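Local coordinates for synaptic vesicle membrane protein VAT-1 homolog-like (Homo sapiens, PDB 4A27) that is probably an oxidoreductase of the quinone oxidoreductase branch of the zinc-containing alcohol dehydrogenase family, its own substrate and reaction unassigned, at residues 142-147 / 208-213; 87-92 / 109-114; 127-132 / 153-158; 32-37 / 71-76. All coordinates share one frame; numbering follows the deposited sequence.

Interaction 1: residues 142-147 / 208-213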
loop_
_atom_site.group_PDB
_atom_site.type_symbol
_atom_site.label_atom_id
_atom_site.label_comp_id
_atom_site.label_asym_id
_atom_site.label_seq_id
_atom_site.Cartn_x
_atom_site.Cartn_y
_atom_site.Cartn_z
ATOM N N GLU A 142 0.911 14.961 -0.778
ATOM C CA GLU A 142 0.371 16.184 -1.351
ATOM C C GLU A 142 -0.455 15.964 -2.589
ATOM O O GLU A 142 -0.046 15.228 -3.455
ATOM C CB GLU A 142 1.499 17.174 -1.716
ATOM C CG GLU A 142 1.922 18.104 -0.603
ATOM C CD GLU A 142 2.806 19.276 -1.080
ATOM O OE1 GLU A 142 2.435 19.983 -2.055
ATOM O OE2 GLU A 142 3.886 19.483 -0.471
ATOM N N GLY A 143 -1.622 16.618 -2.666
ATOM C CA GLY A 143 -2.467 16.558 -3.859
ATOM C C GLY A 143 -3.392 15.354 -3.974
ATOM O O GLY A 143 -4.164 15.240 -4.920
ATOM N N MET A 144 -3.344 14.435 -3.028
ATOM C CA MET A 144 -4.160 13.228 -3.155
ATOM C C MET A 144 -5.567 13.454 -2.663
ATOM O O MET A 144 -5.872 14.464 -2.068
ATOM C CB MET A 144 -3.517 12.094 -2.359
ATOM C CG MET A 144 -2.231 11.670 -2.988
ATOM S SD MET A 144 -1.415 10.283 -2.200
ATOM C CE MET A 144 -2.777 9.234 -1.918
ATOM N N SER A 145 -6.431 12.473 -2.891
ATOM C CA SER A 145 -7.762 12.569 -2.407
ATOM C C SER A 145 -8.170 11.289 -1.673
ATOM O O SER A 145 -7.691 10.186 -1.969
ATOM C CB SER A 145 -8.691 12.911 -3.575
ATOM O OG SER A 145 -9.071 11.736 -4.262
ATOM N N VAL A 146 -9.026 11.468 -0.675
ATOM C CA VAL A 146 -9.415 10.431 0.246
ATOM C C VAL A 146 -10.930 10.410 0.405
ATOM O O VAL A 146 -11.556 11.458 0.565
ATOM C CB VAL A 146 -8.819 10.668 1.644
ATOM C CG1 VAL A 146 -9.216 9.493 2.566
ATOM C CG2 VAL A 146 -7.289 10.846 1.581
ATOM N N LEU A 147 -11.502 9.214 0.383
ATOM C CA LEU A 147 -12.877 9.039 0.744
ATOM C C LEU A 147 -12.970 8.378 2.093
ATOM O O LEU A 147 -12.479 7.255 2.271
ATOM C CB LEU A 147 -13.638 8.167 -0.291
ATOM C CG LEU A 147 -15.126 7.848 0.023
ATOM C CD1 LEU A 147 -15.938 9.128 0.260
ATOM C CD2 LEU A 147 -15.817 7.070 -1.101
ATOM N N GLY A 208 -11.956 9.453 -9.549
ATOM C CA GLY A 208 -12.268 8.949 -8.213
ATOM C C GLY A 208 -11.248 9.421 -7.191
ATOM O O GLY A 208 -10.782 10.586 -7.256
ATOM N N VAL A 209 -10.876 8.517 -6.267
ATOM C CA VAL A 209 -9.935 8.874 -5.200
ATOM C C VAL A 209 -8.716 7.949 -5.088
ATOM O O VAL A 209 -8.716 6.808 -5.562
ATOM C CB VAL A 209 -10.659 8.938 -3.825
ATOM C CG1 VAL A 209 -11.684 10.076 -3.803
ATOM C CG2 VAL A 209 -11.319 7.607 -3.543
ATOM N N ASP A 210 -7.681 8.467 -4.425
ATOM C CA ASP A 210 -6.480 7.718 -4.148
ATOM C C ASP A 210 -6.640 6.712 -3.024
ATOM O O ASP A 210 -6.037 5.624 -3.082
ATOM C CB ASP A 210 -5.349 8.680 -3.778
ATOM C CG ASP A 210 -5.017 9.630 -4.907
ATOM O OD1 ASP A 210 -4.397 9.151 -5.872
ATOM O OD2 ASP A 210 -5.418 10.822 -4.855
ATOM N N ILE A 211 -7.439 7.064 -2.005
ATOM C CA ILE A 211 -7.605 6.207 -0.842
ATOM C C ILE A 211 -9.069 6.128 -0.438
ATOM O O ILE A 211 -9.740 7.170 -0.264
ATOM C CB ILE A 211 -6.832 6.724 0.362
ATOM C CG1 ILE A 211 -5.338 6.885 0.070
ATOM C CG2 ILE A 211 -7.113 5.826 1.622
ATOM C CD1 ILE A 211 -4.624 7.641 1.211
ATOM N N VAL A 212 -9.566 4.902 -0.266
ATOM C CA VAL A 212 -10.882 4.705 0.316
ATOM C C VAL A 212 -10.713 4.006 1.676
ATOM O O VAL A 212 -10.046 2.968 1.731
ATOM C CB VAL A 212 -11.824 3.873 -0.579
ATOM C CG1 VAL A 212 -13.195 3.660 0.160
ATOM C CG2 VAL A 212 -12.069 4.564 -1.939
ATOM N N LEU A 213 -11.337 4.568 2.724
ATOM C CA LEU A 213 -11.322 4.018 4.073
ATOM C C LEU A 213 -12.714 3.597 4.478
ATOM O O LEU A 213 -13.639 4.424 4.595
ATOM C CB LEU A 213 -10.819 5.020 5.079
ATOM C CG LEU A 213 -9.478 5.633 4.756
ATOM C CD1 LEU A 213 -9.196 6.777 5.693
ATOM C CD2 LEU A 213 -8.410 4.507 4.818
#
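V146 and L147 pair in parallel with I211 and V212, a buried contact between two inner strands of the six-stranded parallel sheet. L147 bonds to the partner strand through both of its backbone polar atoms: its N donates to I211 O at 2.8 Å and its O accepts from L213 N at 3.0 Å, both nearly straight. The strand order 3-2-1-4-5-6 is that of a Rossmann fold, and strand 145-148 is its first strand, with 209-215 as the fourth. On one face the V146 and I211 side chains run alongside each other, and V146 CG1 also reaches L213 CD1 at 4.1 Å; on the other, L147 CB rests against V209 CG2 at 4.0 Å. At the entrance to the pair, where the chain turns a corner, D210 OD2 takes the backbone N of S145 (2.8 Å) on its anti lone pair. That oxygen also forms a salt bridge with K229. With CG beside its own backbone N (chi1 -68°) and a bend at chi3, M144 swings its CE over D210 CB and to within 4.0 Å of I211 CD1. Here a leucine in place of D210 would probably leave S145 N and the K229 ammonium without their acceptor.

Interaction 2: residues 87-92 / 109-114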
loop_
_atom_site.group_PDB
_atom_site.type_symbol
_atom_site.label_atom_id
_atom_site.label_comp_id
_atom_site.label_asym_id
_atom_site.label_seq_id
_atom_site.Cartn_x
_atom_site.Cartn_y
_atom_site.Cartn_z
ATOM N N ARG A 87 0.420 11.180 34.379
ATOM C CA ARG A 87 -0.876 11.100 33.726
ATOM C C ARG A 87 -0.653 10.379 32.432
ATOM O O ARG A 87 0.254 10.741 31.687
ATOM C CB ARG A 87 -1.422 12.503 33.505
ATOM C CG ARG A 87 -1.585 13.263 34.809
ATOM C CD ARG A 87 -1.842 14.736 34.611
ATOM N NE ARG A 87 -3.199 14.998 34.135
ATOM C CZ ARG A 87 -3.561 15.266 32.883
ATOM N NH1 ARG A 87 -2.681 15.314 31.884
ATOM N NH2 ARG A 87 -4.843 15.451 32.625
ATOM N N VAL A 88 -1.469 9.354 32.155
ATOM C CA VAL A 88 -1.223 8.488 31.009
ATOM C C VAL A 88 -2.489 8.068 30.270
ATOM O O VAL A 88 -3.603 8.170 30.795
ATOM C CB VAL A 88 -0.495 7.250 31.472
ATOM C CG1 VAL A 88 0.856 7.663 32.042
ATOM C CG2 VAL A 88 -1.386 6.496 32.528
ATOM N N MET A 89 -2.295 7.595 29.050
ATOM C CA MET A 89 -3.329 6.890 28.317
ATOM C C MET A 89 -2.734 5.563 27.917
ATOM O O MET A 89 -1.507 5.415 27.862
ATOM C CB MET A 89 -3.775 7.699 27.092
ATOM C CG MET A 89 -2.705 7.911 26.043
ATOM S SD MET A 89 -3.199 9.061 24.710
ATOM C CE MET A 89 -1.574 9.382 23.970
ATOM N N ALA A 90 -3.581 4.582 27.636
ATOM C CA ALA A 90 -3.063 3.238 27.536
ATOM C C ALA A 90 -4.013 2.325 26.824
ATOM O O ALA A 90 -5.224 2.539 26.872
ATOM C CB ALA A 90 -2.758 2.668 28.960
ATOM N N PHE A 91 -3.439 1.353 26.121
ATOM C CA PHE A 91 -4.207 0.273 25.539
ATOM C C PHE A 91 -4.178 -0.841 26.560
ATOM O O PHE A 91 -3.184 -1.023 27.250
ATOM C CB PHE A 91 -3.557 -0.262 24.251
ATOM C CG PHE A 91 -3.626 0.672 23.074
ATOM C CD1 PHE A 91 -4.805 0.835 22.374
ATOM C CD2 PHE A 91 -2.495 1.359 22.627
ATOM C CE1 PHE A 91 -4.846 1.680 21.287
ATOM C CE2 PHE A 91 -2.544 2.201 21.535
ATOM C CZ PHE A 91 -3.701 2.344 20.863
ATOM N N VAL A 92 -5.216 -1.633 26.608
ATOM C CA VAL A 92 -5.209 -2.743 27.523
ATOM C C VAL A 92 -6.042 -3.837 26.897
ATOM O O VAL A 92 -7.036 -3.552 26.218
ATOM C CB VAL A 92 -5.671 -2.312 28.946
ATOM C CG1 VAL A 92 -7.031 -1.754 28.923
ATOM C CG2 VAL A 92 -5.606 -3.507 29.910
ATOM N N TYR A 109 1.360 5.532 27.506
ATOM C CA TYR A 109 1.916 6.746 26.936
ATOM C C TYR A 109 1.585 7.894 27.824
ATOM O O TYR A 109 0.446 8.070 28.229
ATOM C CB TYR A 109 1.373 7.020 25.521
ATOM C CG TYR A 109 1.251 5.771 24.714
ATOM C CD1 TYR A 109 2.305 5.280 23.975
ATOM C CD2 TYR A 109 0.063 5.058 24.709
ATOM C CE1 TYR A 109 2.173 4.102 23.248
ATOM C CE2 TYR A 109 -0.063 3.904 24.011
ATOM C CZ TYR A 109 0.991 3.400 23.305
ATOM O OH TYR A 109 0.826 2.229 22.565
ATOM N N LYS A 110 2.604 8.677 28.133
ATOM C CA LYS A 110 2.455 9.857 28.949
ATOM C C LYS A 110 1.701 10.879 28.169
ATOM O O LYS A 110 1.958 11.062 26.991
ATOM C CB LYS A 110 3.831 10.437 29.269
ATOM C CG LYS A 110 4.676 9.557 30.150
ATOM C CD LYS A 110 5.898 10.325 30.600
ATOM C CE LYS A 110 6.732 9.552 31.591
ATOM N NZ LYS A 110 7.922 10.351 32.005
ATOM N N ILE A 111 0.772 11.563 28.812
ATOM C CA ILE A 111 0.035 12.593 28.128
ATOM C C ILE A 111 0.509 13.984 28.553
ATOM O O ILE A 111 1.020 14.190 29.647
ATOM C CB ILE A 111 -1.526 12.406 28.235
ATOM C CG1 ILE A 111 -2.014 12.498 29.683
ATOM C CG2 ILE A 111 -1.934 11.067 27.595
ATOM C CD1 ILE A 111 -3.537 12.360 29.858
ATOM N N PRO A 112 0.346 14.958 27.666
ATOM C CA PRO A 112 0.650 16.339 28.043
ATOM C C PRO A 112 -0.288 16.893 29.110
ATOM O O PRO A 112 -1.458 16.487 29.189
ATOM C CB PRO A 112 0.440 17.127 26.737
ATOM C CG PRO A 112 0.168 16.130 25.659
ATOM C CD PRO A 112 -0.248 14.852 26.319
ATOM N N ASP A 113 0.209 17.862 29.876
ATOM C CA ASP A 113 -0.566 18.510 30.950
ATOM C C ASP A 113 -1.825 19.205 30.423
ATOM O O ASP A 113 -2.828 19.294 31.122
ATOM C CB ASP A 113 0.315 19.539 31.699
ATOM C CG ASP A 113 1.507 18.894 32.452
ATOM O OD1 ASP A 113 1.492 17.667 32.731
ATOM O OD2 ASP A 113 2.467 19.621 32.772
ATOM N N ASP A 114 -1.773 19.680 29.183
ATOM C CA ASP A 114 -2.898 20.366 28.551
ATOM C C ASP A 114 -4.057 19.425 28.200
ATOM O O ASP A 114 -5.158 19.886 27.940
ATOM C CB ASP A 114 -2.436 21.036 27.249
ATOM C CG ASP A 114 -1.776 22.367 27.474
ATOM O OD1 ASP A 114 -1.485 22.714 28.641
ATOM O OD2 ASP A 114 -1.546 23.070 26.468
HETATM O O HOH W 1 0.218 15.431 31.948
#
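The backbones of 87-92 and 109-114 run antiparallel, with M89 and Y109 as a hydrogen-bonded pair whose two N-H...O bonds both measure 2.9 Å. They belong to the GroES-like domain of the alcohol dehydrogenase family, where strand 87-91 lies beside strand 108-110. Two residues further along, I111 N donates to R87 O in an almost straight bond (173°), prolonging the pairing past the end of the shorter strand. M89 holds its CG between the backbone N and the carbonyl carbon (chi1 64°), which lays CG 3.6 Å from I111 CG2 and lets CE reach Y109 CB. The aromatic pair meets at its rims: Y109 OH lies in the plane of the F91 ring, 3.4 Å from F91 CD2, while I293, R294 and V297 of helix 290-305 also touch the tyrosine. Replacing Y109 by alanine would remove ring and hydroxyl, and is likely to leave the edge of F91 without this neighbour and a gap toward helix 290-305. R87 bends at chi3 and brings its guanidinium past I111, whose CG1 is 3.6 Å from NH1. The stronger protein hold on that group is NH2 to M115 O, with F117 in a cation-pi contact; NH1 makes a weak bond to P112 O. A water accepts from R87 NH1 at 2.9 Å and donates to I111 O and D113 OD1, each at 2.7 Å.

Interaction 3: residues 127-132 / 153-158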
loop_
_atom_site.group_PDB
_atom_site.type_symbol
_atom_site.label_atom_id
_atom_site.label_comp_id
_atom_site.label_asym_id
_atom_site.label_seq_id
_atom_site.Cartn_x
_atom_site.Cartn_y
_atom_site.Cartn_z
ATOM N N PHE A 127 -6.993 7.848 16.765
ATOM C CA PHE A 127 -5.945 8.565 16.069
ATOM C C PHE A 127 -4.811 7.657 15.583
ATOM O O PHE A 127 -4.257 7.896 14.500
ATOM C CB PHE A 127 -5.420 9.760 16.864
ATOM C CG PHE A 127 -6.322 10.963 16.776
ATOM C CD1 PHE A 127 -7.471 11.042 17.562
ATOM C CD2 PHE A 127 -6.048 11.990 15.873
ATOM C CE1 PHE A 127 -8.346 12.132 17.440
ATOM C CE2 PHE A 127 -6.915 13.094 15.753
ATOM C CZ PHE A 127 -8.064 13.152 16.554
ATOM N N VAL A 128 -4.479 6.601 16.332
ATOM C CA VAL A 128 -3.460 5.683 15.856
ATOM C C VAL A 128 -4.019 4.947 14.617
ATOM O O VAL A 128 -3.318 4.743 13.649
ATOM C CB VAL A 128 -2.975 4.672 16.961
ATOM C CG1 VAL A 128 -2.075 3.646 16.389
ATOM C CG2 VAL A 128 -2.237 5.408 18.120
ATOM N N THR A 129 -5.284 4.557 14.640
ATOM C CA THR A 129 -5.855 3.859 13.493
ATOM C C THR A 129 -5.752 4.736 12.249
ATOM O O THR A 129 -5.310 4.317 11.186
ATOM C CB THR A 129 -7.321 3.477 13.790
ATOM O OG1 THR A 129 -7.331 2.543 14.861
ATOM C CG2 THR A 129 -8.047 2.886 12.570
ATOM N N ALA A 130 -6.198 5.959 12.396
ATOM C CA ALA A 130 -6.187 6.940 11.330
ATOM C C ALA A 130 -4.787 7.132 10.791
ATOM O O ALA A 130 -4.554 7.102 9.594
ATOM C CB ALA A 130 -6.744 8.271 11.866
ATOM N N TYR A 131 -3.831 7.263 11.683
ATOM C CA TYR A 131 -2.482 7.586 11.273
ATOM C C TYR A 131 -1.883 6.395 10.530
ATOM O O TYR A 131 -1.251 6.544 9.455
ATOM C CB TYR A 131 -1.617 7.942 12.486
ATOM C CG TYR A 131 -0.314 8.516 12.115
ATOM C CD1 TYR A 131 0.755 7.717 11.752
ATOM C CD2 TYR A 131 -0.143 9.893 12.071
ATOM C CE1 TYR A 131 1.979 8.291 11.361
ATOM C CE2 TYR A 131 1.046 10.440 11.697
ATOM C CZ TYR A 131 2.115 9.638 11.338
ATOM O OH TYR A 131 3.331 10.247 10.991
ATOM N N VAL A 132 -2.095 5.207 11.081
ATOM C CA VAL A 132 -1.451 4.057 10.524
ATOM C C VAL A 132 -2.015 3.769 9.140
ATOM O O VAL A 132 -1.251 3.400 8.215
ATOM C CB VAL A 132 -1.515 2.835 11.443
ATOM C CG1 VAL A 132 -0.906 1.674 10.726
ATOM C CG2 VAL A 132 -0.746 3.092 12.754
ATOM N N GLY A 153 -17.850 9.876 12.720
ATOM C CA GLY A 153 -17.349 9.018 13.779
ATOM C C GLY A 153 -15.973 9.470 14.280
ATOM O O GLY A 153 -15.348 10.376 13.706
ATOM N N GLY A 154 -15.506 8.785 15.301
ATOM C CA GLY A 154 -14.210 8.994 15.890
ATOM C C GLY A 154 -13.058 8.852 14.905
ATOM O O GLY A 154 -12.256 9.769 14.768
ATOM N N VAL A 155 -12.987 7.733 14.210
ATOM C CA VAL A 155 -11.912 7.514 13.223
ATOM C C VAL A 155 -12.062 8.487 12.068
ATOM O O VAL A 155 -11.082 9.119 11.634
ATOM C CB VAL A 155 -11.866 6.076 12.681
ATOM C CG1 VAL A 155 -10.833 5.948 11.482
ATOM C CG2 VAL A 155 -11.500 5.103 13.768
ATOM N N GLY A 156 -13.290 8.617 11.576
ATOM C CA GLY A 156 -13.575 9.555 10.508
ATOM C C GLY A 156 -13.096 10.969 10.766
ATOM O O GLY A 156 -12.490 11.586 9.896
ATOM N N GLN A 157 -13.350 11.486 11.967
ATOM C CA GLN A 157 -12.881 12.821 12.290
ATOM C C GLN A 157 -11.358 12.864 12.476
ATOM O O GLN A 157 -10.723 13.881 12.140
ATOM C CB GLN A 157 -13.574 13.336 13.559
ATOM C CG GLN A 157 -15.021 13.747 13.335
ATOM C CD GLN A 157 -15.124 15.013 12.514
ATOM O OE1 GLN A 157 -14.819 16.094 13.018
ATOM N NE2 GLN A 157 -15.530 14.886 11.225
ATOM N N ALA A 158 -10.772 11.807 13.049
ATOM C CA ALA A 158 -9.316 11.735 13.166
ATOM C C ALA A 158 -8.675 11.730 11.768
ATOM O O ALA A 158 -7.665 12.400 11.531
ATOM C CB ALA A 158 -8.878 10.490 14.004
#
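A158 sets its methyl squarely on the ring of F127: CB stands 3.5 Å from the ring centroid and just 4° off the ring normal, a CH-pi contact over the centre of one face. All six ring carbons are therefore almost equally distant from that methyl, F127 CE2 among the nearest at 3.7 Å. The F127 CB points away from the partner segment, but CG beside the backbone N (chi1 -79°) and the rotation about chi2 bring the ring back and turn its face to A158. One turn along, A130 presents its own methyl to the same residue, with A130 CB 3.7 Å from A158 CB. A158 CB thus meets both the aromatic face and a second methyl, and these small side chains suit an axis approach of 8.5 Å at a crossing angle of -52° between the short helical segments 127-132 and 154-158. T129 completes the contact more loosely, its CG2 lying 4.3 Å from V155 CG2, while its hydroxyl is engaged by M125 O within its own helix. The contact is apolar between the side chains. G153 occupies the N-cap position of the second helix, which directly follows the first strand of the Rossmann sheet. Helix 124-137 is flanked in turn by helix 290-305, where L300 touches F127 and V297 touches V128, and by strand 274-278, whose F278 packs on T129 and V132.

Interaction 4: residues 32-37 / 71-76. With EDO (1,2-ethanediol), chain D.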
loop_
_atom_site.group_PDB
_atom_site.type_symbol
_atom_site.label_atom_id
_atom_site.label_comp_id
_atom_site.label_asym_id
_atom_site.label_seq_id
_atom_site.Cartn_x
_atom_site.Cartn_y
_atom_site.Cartn_z
ATOM N N GLU A 32 4.939 -4.126 34.100
ATOM C CA GLU A 32 3.593 -3.550 34.000
ATOM C C GLU A 32 3.551 -2.304 34.858
ATOM O O GLU A 32 4.439 -2.088 35.678
ATOM C CB GLU A 32 2.528 -4.532 34.492
ATOM C CG GLU A 32 2.401 -5.796 33.644
ATOM C CD GLU A 32 1.208 -6.652 34.064
ATOM O OE1 GLU A 32 0.788 -6.578 35.248
ATOM O OE2 GLU A 32 0.686 -7.396 33.203
ATOM N N LEU A 33 2.554 -1.453 34.648
ATOM C CA LEU A 33 2.212 -0.488 35.677
ATOM C C LEU A 33 0.720 -0.536 35.997
ATOM O O LEU A 33 -0.064 -1.156 35.276
ATOM C CB LEU A 33 2.739 0.919 35.364
ATOM C CG LEU A 33 2.497 1.537 33.997
ATOM C CD1 LEU A 33 1.099 2.107 34.011
ATOM C CD2 LEU A 33 3.521 2.607 33.661
ATOM N N LYS A 34 0.382 0.060 37.137
ATOM C CA LYS A 34 -0.957 0.091 37.670
ATOM C C LYS A 34 -1.494 1.491 37.471
ATOM O O LYS A 34 -0.832 2.473 37.851
ATOM C CB LYS A 34 -0.906 -0.239 39.161
ATOM C CG LYS A 34 -2.256 -0.325 39.860
ATOM C CD LYS A 34 -2.037 -0.513 41.381
ATOM C CE LYS A 34 -3.327 -0.518 42.200
ATOM N NZ LYS A 34 -3.064 -0.819 43.657
ATOM N N ILE A 35 -2.695 1.577 36.896
ATOM C CA ILE A 35 -3.319 2.850 36.525
ATOM C C ILE A 35 -4.649 3.009 37.230
ATOM O O ILE A 35 -5.518 2.114 37.186
ATOM C CB ILE A 35 -3.584 2.977 34.951
ATOM C CG1 ILE A 35 -2.282 2.992 34.164
ATOM C CG2 ILE A 35 -4.367 4.279 34.676
ATOM C CD1 ILE A 35 -2.405 2.939 32.620
ATOM N N ARG A 36 -4.809 4.157 37.881
ATOM C CA ARG A 36 -6.062 4.558 38.514
ATOM C C ARG A 36 -6.849 5.238 37.402
ATOM O O ARG A 36 -6.462 6.315 36.955
ATOM C CB ARG A 36 -5.769 5.513 39.684
ATOM C CG ARG A 36 -6.978 6.246 40.306
ATOM C CD ARG A 36 -7.958 5.328 41.011
ATOM N NE ARG A 36 -7.395 4.931 42.309
ATOM C CZ ARG A 36 -8.085 4.423 43.325
ATOM N NH1 ARG A 36 -9.399 4.224 43.244
ATOM N NH2 ARG A 36 -7.444 4.109 44.445
ATOM N N VAL A 37 -7.936 4.604 36.965
ATOM C CA VAL A 37 -8.592 4.955 35.723
ATOM C C VAL A 37 -9.491 6.140 35.928
ATOM O O VAL A 37 -10.232 6.199 36.904
ATOM C CB VAL A 37 -9.426 3.775 35.187
ATOM C CG1 VAL A 37 -10.300 4.164 33.935
ATOM C CG2 VAL A 37 -8.506 2.631 34.891
ATOM N N ILE A 71 -4.131 7.908 36.099
ATOM C CA ILE A 71 -2.926 8.283 36.871
ATOM C C ILE A 71 -2.166 7.022 37.296
ATOM O O ILE A 71 -2.783 6.063 37.772
ATOM C CB ILE A 71 -3.319 9.138 38.103
ATOM C CG1 ILE A 71 -3.980 10.430 37.644
ATOM C CG2 ILE A 71 -2.109 9.489 38.978
ATOM C CD1 ILE A 71 -4.464 11.337 38.814
ATOM N N VAL A 72 -0.861 6.989 37.014
ATOM C CA VAL A 72 0.002 5.907 37.471
ATOM C C VAL A 72 0.025 5.909 38.987
ATOM O O VAL A 72 0.470 6.878 39.640
ATOM C CB VAL A 72 1.455 6.032 36.960
ATOM C CG1 VAL A 72 2.311 4.871 37.492
ATOM C CG2 VAL A 72 1.496 6.089 35.452
ATOM N N GLU A 73 -0.465 4.808 39.536
ATOM C CA GLU A 73 -0.613 4.647 40.979
ATOM C C GLU A 73 0.457 3.722 41.566
ATOM O O GLU A 73 0.724 3.797 42.748
ATOM C CB GLU A 73 -2.020 4.127 41.284
ATOM C CG GLU A 73 -2.302 3.858 42.734
ATOM C CD GLU A 73 -3.781 3.755 43.023
ATOM O OE1 GLU A 73 -4.503 4.767 42.862
ATOM O OE2 GLU A 73 -4.229 2.653 43.395
ATOM N N ALA A 74 1.042 2.840 40.751
ATOM C CA ALA A 74 2.150 1.982 41.207
ATOM C C ALA A 74 2.941 1.372 40.036
ATOM O O ALA A 74 2.382 1.134 38.949
ATOM C CB ALA A 74 1.628 0.872 42.138
ATOM N N LEU A 75 4.238 1.125 40.265
ATOM C CA LEU A 75 5.147 0.555 39.255
ATOM C C LEU A 75 5.431 -0.912 39.524
ATOM O O LEU A 75 5.513 -1.327 40.669
ATOM C CB LEU A 75 6.478 1.310 39.221
ATOM C CG LEU A 75 6.373 2.816 38.952
ATOM C CD1 LEU A 75 7.746 3.429 38.667
ATOM C CD2 LEU A 75 5.435 3.087 37.802
ATOM N N GLY A 76 5.547 -1.695 38.462
ATOM C CA GLY A 76 5.971 -3.088 38.557
ATOM C C GLY A 76 7.483 -3.138 38.540
ATOM O O GLY A 76 8.143 -2.128 38.279
HETATM C C1 EDO D . -12.069 8.231 41.605
HETATM O O1 EDO D . -11.007 8.188 40.629
HETATM C C2 EDO D . -12.907 6.941 41.608
HETATM O O2 EDO D . -12.044 5.786 41.695
#
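E73 OE1 is gripped by two nitrogens of R36: NE donates at 2.9 Å in a bond of 164°, and NH2 adds a weak one at 3.4 Å. OE1 lies in the guanidinium plane and is met on its syn side, although the carboxylate itself is turned 57° from that plane. R36 leaves with CG anti to the backbone N (chi1 169°), then bends at chi2 and chi3, which brings NE to E73 OE1. The other carboxylate oxygen, E73 OE2, makes a long salt bridge of 3.7 Å with K34 NZ, whose stronger mate is E27. Beneath this network the antiparallel strands contain a classic beta bulge, where E73 and A74 both face K34: K34 O accepts from E73 N at 2.9 Å and only weakly from A74 N. The extra residue shifts the register, which resumes with R36 N donating to I71 O at 2.8 Å. R36 NH1 has a weak bond to an ethanediol molecule, probably from the crystallisation liquor. On the reverse face L33 CD1 approaches V72 CG2 at 4.3 Å. In the sheet of the GroES-like domain, strand 32-42 also pairs with strand 100-104, and strand 67-75 with 87-91, whose V88 packs on I35 and V72.

Along the chain, interaction 4 closes before interaction 2 opens, and both precede interactions 3 and 1, whose segments alternate. Interactions 4 and 2 share the GroES-like domain and one sheet: strands 67-75 and 87-91 are neighbours in it, the centres are 11 Å apart, and I35 CD1 packs on A90 CB and V88 CG2, each at 3.7 Å. Interaction 1 lies in the Rossmann sheet, on the opposite side of the chain's centre from interaction 4, with centres 41 Å apart. Interaction 3 sits near the middle, its centre 15 Å from that of interaction 1 and 17 Å from that of interaction 2. The set thus spans both parts of the two-domain architecture expected of this family.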